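Local structure of probable secreted solute-binding lipoprotein (Streptomyces coelicolor, 3I3V) at residues C[8-16]-C[64-72]. The protein probably binds a solute outside the cell and hands it to a membrane transporter. Numbering follows the deposited sequence.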
loop_
_atom_site.group_PDB
_atom_site.type_symbol
_atom_site.label_atom_id
_atom_site.label_comp_id
_atom_site.label_asym_id
_atom_site.label_seq_id
_atom_site.Cartn_x
_atom_site.Cartn_y
_atom_site.Cartn_z
ATOM N N ASP C 8 -10.660 43.066 11.942
ATOM C CA ASP C 8 -10.550 43.217 10.488
ATOM C C ASP C 8 -10.073 44.635 10.131
ATOM O O ASP C 8 -10.210 45.083 8.993
ATOM C CB ASP C 8 -11.892 42.940 9.782
ATOM C CG ASP C 8 -12.807 42.036 10.587
ATOM O OD1 ASP C 8 -12.367 40.942 11.001
ATOM O OD2 ASP C 8 -13.971 42.432 10.797
ATOM N N THR C 9 -9.532 45.343 11.116
ATOM C CA THR C 9 -8.995 46.681 10.896
ATOM C C THR C 9 -7.684 46.736 11.634
ATOM O O THR C 9 -7.663 46.825 12.838
ATOM C CB THR C 9 -9.876 47.776 11.469
ATOM O OG1 THR C 9 -11.027 47.939 10.644
ATOM C CG2 THR C 9 -9.119 49.089 11.508
ATOM N N LEU C 10 -6.592 46.703 10.901
ATOM C CA LEU C 10 -5.298 46.732 11.516
ATOM C C LEU C 10 -4.815 48.167 11.468
ATOM O O LEU C 10 -4.737 48.724 10.385
ATOM C CB LEU C 10 -4.351 45.857 10.716
ATOM C CG LEU C 10 -3.297 44.981 11.362
ATOM C CD1 LEU C 10 -2.005 45.043 10.589
ATOM C CD2 LEU C 10 -3.096 45.384 12.787
ATOM N N VAL C 11 -4.513 48.782 12.615
ATOM C CA VAL C 11 -4.020 50.168 12.621
ATOM C C VAL C 11 -2.528 50.104 12.898
ATOM O O VAL C 11 -2.098 49.535 13.902
ATOM C CB VAL C 11 -4.688 51.024 13.717
ATOM C CG1 VAL C 11 -4.185 52.460 13.626
ATOM C CG2 VAL C 11 -6.199 50.976 13.575
ATOM N N VAL C 12 -1.753 50.701 11.999
ATOM C CA VAL C 12 -0.301 50.710 12.082
ATOM C C VAL C 12 0.261 52.120 12.275
ATOM O O VAL C 12 0.048 52.995 11.438
ATOM C CB VAL C 12 0.316 50.112 10.788
ATOM C CG1 VAL C 12 1.833 50.202 10.827
ATOM C CG2 VAL C 12 -0.130 48.674 10.621
ATOM N N HIS C 13 0.982 52.320 13.379
ATOM C CA HIS C 13 1.620 53.599 13.692
ATOM C C HIS C 13 3.053 53.465 13.185
ATOM O O HIS C 13 3.853 52.745 13.775
ATOM C CB HIS C 13 1.606 53.844 15.205
ATOM C CG HIS C 13 1.711 55.288 15.578
ATOM N ND1 HIS C 13 1.680 55.723 16.876
ATOM C CD2 HIS C 13 1.821 56.391 14.800
ATOM C CE1 HIS C 13 1.763 57.047 16.893
ATOM N NE2 HIS C 13 1.848 57.470 15.650
ATOM N N THR C 14 3.362 54.176 12.103
ATOM C CA THR C 14 4.657 54.085 11.426
ATOM C C THR C 14 5.399 55.373 11.160
ATOM O O THR C 14 4.790 56.416 10.962
ATOM C CB THR C 14 4.481 53.491 10.027
ATOM O OG1 THR C 14 3.436 52.519 10.052
ATOM C CG2 THR C 14 5.760 52.871 9.539
ATOM N N GLN C 15 6.722 55.261 11.072
ATOM C CA GLN C 15 7.581 56.394 10.750
ATOM C C GLN C 15 7.746 56.438 9.237
ATOM O O GLN C 15 8.286 57.400 8.698
ATOM C CB GLN C 15 8.954 56.236 11.392
ATOM C CG GLN C 15 8.959 56.466 12.884
ATOM C CD GLN C 15 10.349 56.422 13.466
ATOM O OE1 GLN C 15 11.112 55.488 13.205
ATOM N NE2 GLN C 15 10.691 57.430 14.268
ATOM N N LEU C 16 7.286 55.380 8.567
ATOM C CA LEU C 16 7.368 55.266 7.115
ATOM C C LEU C 16 6.073 55.742 6.481
ATOM O O LEU C 16 4.995 55.558 7.050
ATOM C CB LEU C 16 7.592 53.810 6.692
ATOM C CG LEU C 16 8.857 53.083 7.138
ATOM C CD1 LEU C 16 8.907 51.724 6.465
ATOM C CD2 LEU C 16 10.088 53.905 6.776
ATOM N N GLU C 64 -4.144 53.024 21.400
ATOM C CA GLU C 64 -2.932 53.007 20.588
ATOM C C GLU C 64 -3.043 52.047 19.405
ATOM O O GLU C 64 -3.824 51.094 19.431
ATOM C CB GLU C 64 -1.712 52.623 21.439
ATOM C CG GLU C 64 -1.614 51.144 21.816
ATOM C CD GLU C 64 -2.597 50.737 22.908
ATOM O OE1 GLU C 64 -2.585 49.560 23.322
ATOM O OE2 GLU C 64 -3.378 51.601 23.350
ATOM N N ALA C 65 -2.250 52.312 18.370
ATOM C CA ALA C 65 -2.230 51.479 17.175
ATOM C C ALA C 65 -1.952 50.025 17.555
ATOM O O ALA C 65 -1.443 49.750 18.640
ATOM C CB ALA C 65 -1.159 51.988 16.211
ATOM N N ASP C 66 -2.284 49.098 16.657
ATOM C CA ASP C 66 -2.078 47.669 16.889
ATOM C C ASP C 66 -0.630 47.239 16.651
ATOM O O ASP C 66 -0.124 46.307 17.287
ATOM C CB ASP C 66 -2.997 46.861 15.967
ATOM C CG ASP C 66 -4.444 47.282 16.078
ATOM O OD1 ASP C 66 -5.001 47.185 17.193
ATOM O OD2 ASP C 66 -5.023 47.715 15.054
ATOM N N VAL C 67 0.025 47.918 15.714
ATOM C CA VAL C 67 1.408 47.619 15.357
ATOM C C VAL C 67 2.163 48.928 15.219
ATOM O O VAL C 67 1.644 49.909 14.670
ATOM C CB VAL C 67 1.490 46.870 14.004
ATOM C CG1 VAL C 67 2.939 46.688 13.601
ATOM C CG2 VAL C 67 0.796 45.520 14.098
ATOM N N VAL C 68 3.391 48.943 15.715
ATOM C CA VAL C 68 4.211 50.140 15.645
ATOM C C VAL C 68 5.463 49.883 14.822
ATOM O O VAL C 68 6.033 48.802 14.867
ATOM C CB VAL C 68 4.632 50.612 17.057
ATOM C CG1 VAL C 68 5.310 51.969 16.966
ATOM C CG2 VAL C 68 3.415 50.668 17.975
HETATM N N MSE C 69 5.889 50.873 14.053
HETATM C CA MSE C 69 7.094 50.713 13.259
HETATM C C MSE C 69 8.071 51.814 13.605
HETATM O O MSE C 69 8.000 52.909 13.055
HETATM C CB MSE C 69 6.762 50.740 11.769
HETATM C CG MSE C 69 5.852 49.595 11.322
HETATM SE SE MSE C 69 5.469 49.621 9.410
HETATM C CE MSE C 69 7.266 49.245 8.785
ATOM N N VAL C 70 8.983 51.507 14.523
ATOM C CA VAL C 70 9.999 52.460 14.977
ATOM C C VAL C 70 11.337 51.766 15.185
ATOM O O VAL C 70 11.414 50.539 15.260
ATOM C CB VAL C 70 9.641 53.115 16.343
ATOM C CG1 VAL C 70 9.081 54.481 16.133
ATOM C CG2 VAL C 70 8.668 52.224 17.124
ATOM N N ASN C 71 12.389 52.567 15.305
ATOM C CA ASN C 71 13.708 52.022 15.524
ATOM C C ASN C 71 13.919 51.860 17.023
ATOM O O ASN C 71 13.028 52.160 17.824
ATOM C CB ASN C 71 14.785 52.935 14.928
ATOM C CG ASN C 71 14.765 54.342 15.526
ATOM O OD1 ASN C 71 15.821 54.954 15.753
ATOM N ND2 ASN C 71 13.569 54.868 15.764
ATOM N N LEU C 72 15.100 51.381 17.392
ATOM C CA LEU C 72 15.435 51.165 18.785
ATOM C C LEU C 72 16.344 52.274 19.280
ATOM O O LEU C 72 17.500 52.375 18.867
ATOM C CB LEU C 72 16.138 49.816 18.968
ATOM C CG LEU C 72 16.407 49.477 20.438
ATOM C CD1 LEU C 72 15.068 49.233 21.135
ATOM C CD2 LEU C 72 17.305 48.253 20.555
#
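V12 and T14 share one face of a parallel strand pair with V67 and M69, a selenomethionine. V12 CG1, anti to its own N (chi1 176°), lies 3.9 Å from M69 SE, while V12 CG2 packs beside V67 CB. T14 runs alongside M69, its CG2 pressed tightly on M69 CB at 3.2 Å; the bend at chi3 (66°) turns the selenomethionine's CE to L16 CD1. F306 and V303 of helix 300-310 pack on this face, against V12 and V67 respectively. On the face with V68, A65 CB sits 3.5 Å from H13 CB, and H13 NE2 is hydrogen-bonded to N47. Between the faces, V67 O accepts from H13 N, and H13 O receives M69 N at 2.8 Å. V11 O is gripped twice, by V67 N and D66 N. V11 N donates to D66 OD2 at 2.7 Å, almost straight (168°), on the oxygen's anti lone pair; K299 pairs with the same oxygen. At the far end Q15 N reaches M69 O only weakly, yet Q15 CD lies 3.5 Å from V70 CG1, while Q15 NE2 bonds to G48 O. Cutting Q15 back to alanine would probably leave G48 O without this donor and take away the amide's packing on V70 CG1. The two strands are the inner pair of a four-stranded sheet, 9-14 beside 41-46 and 67-70 beside 289-292, in keeping with a lobe of a periplasmic-binding-protein fold. The chemistry implies an apolar interior whose N-terminal end is tied by the D66 carboxylate, its charge probably balanced by K299.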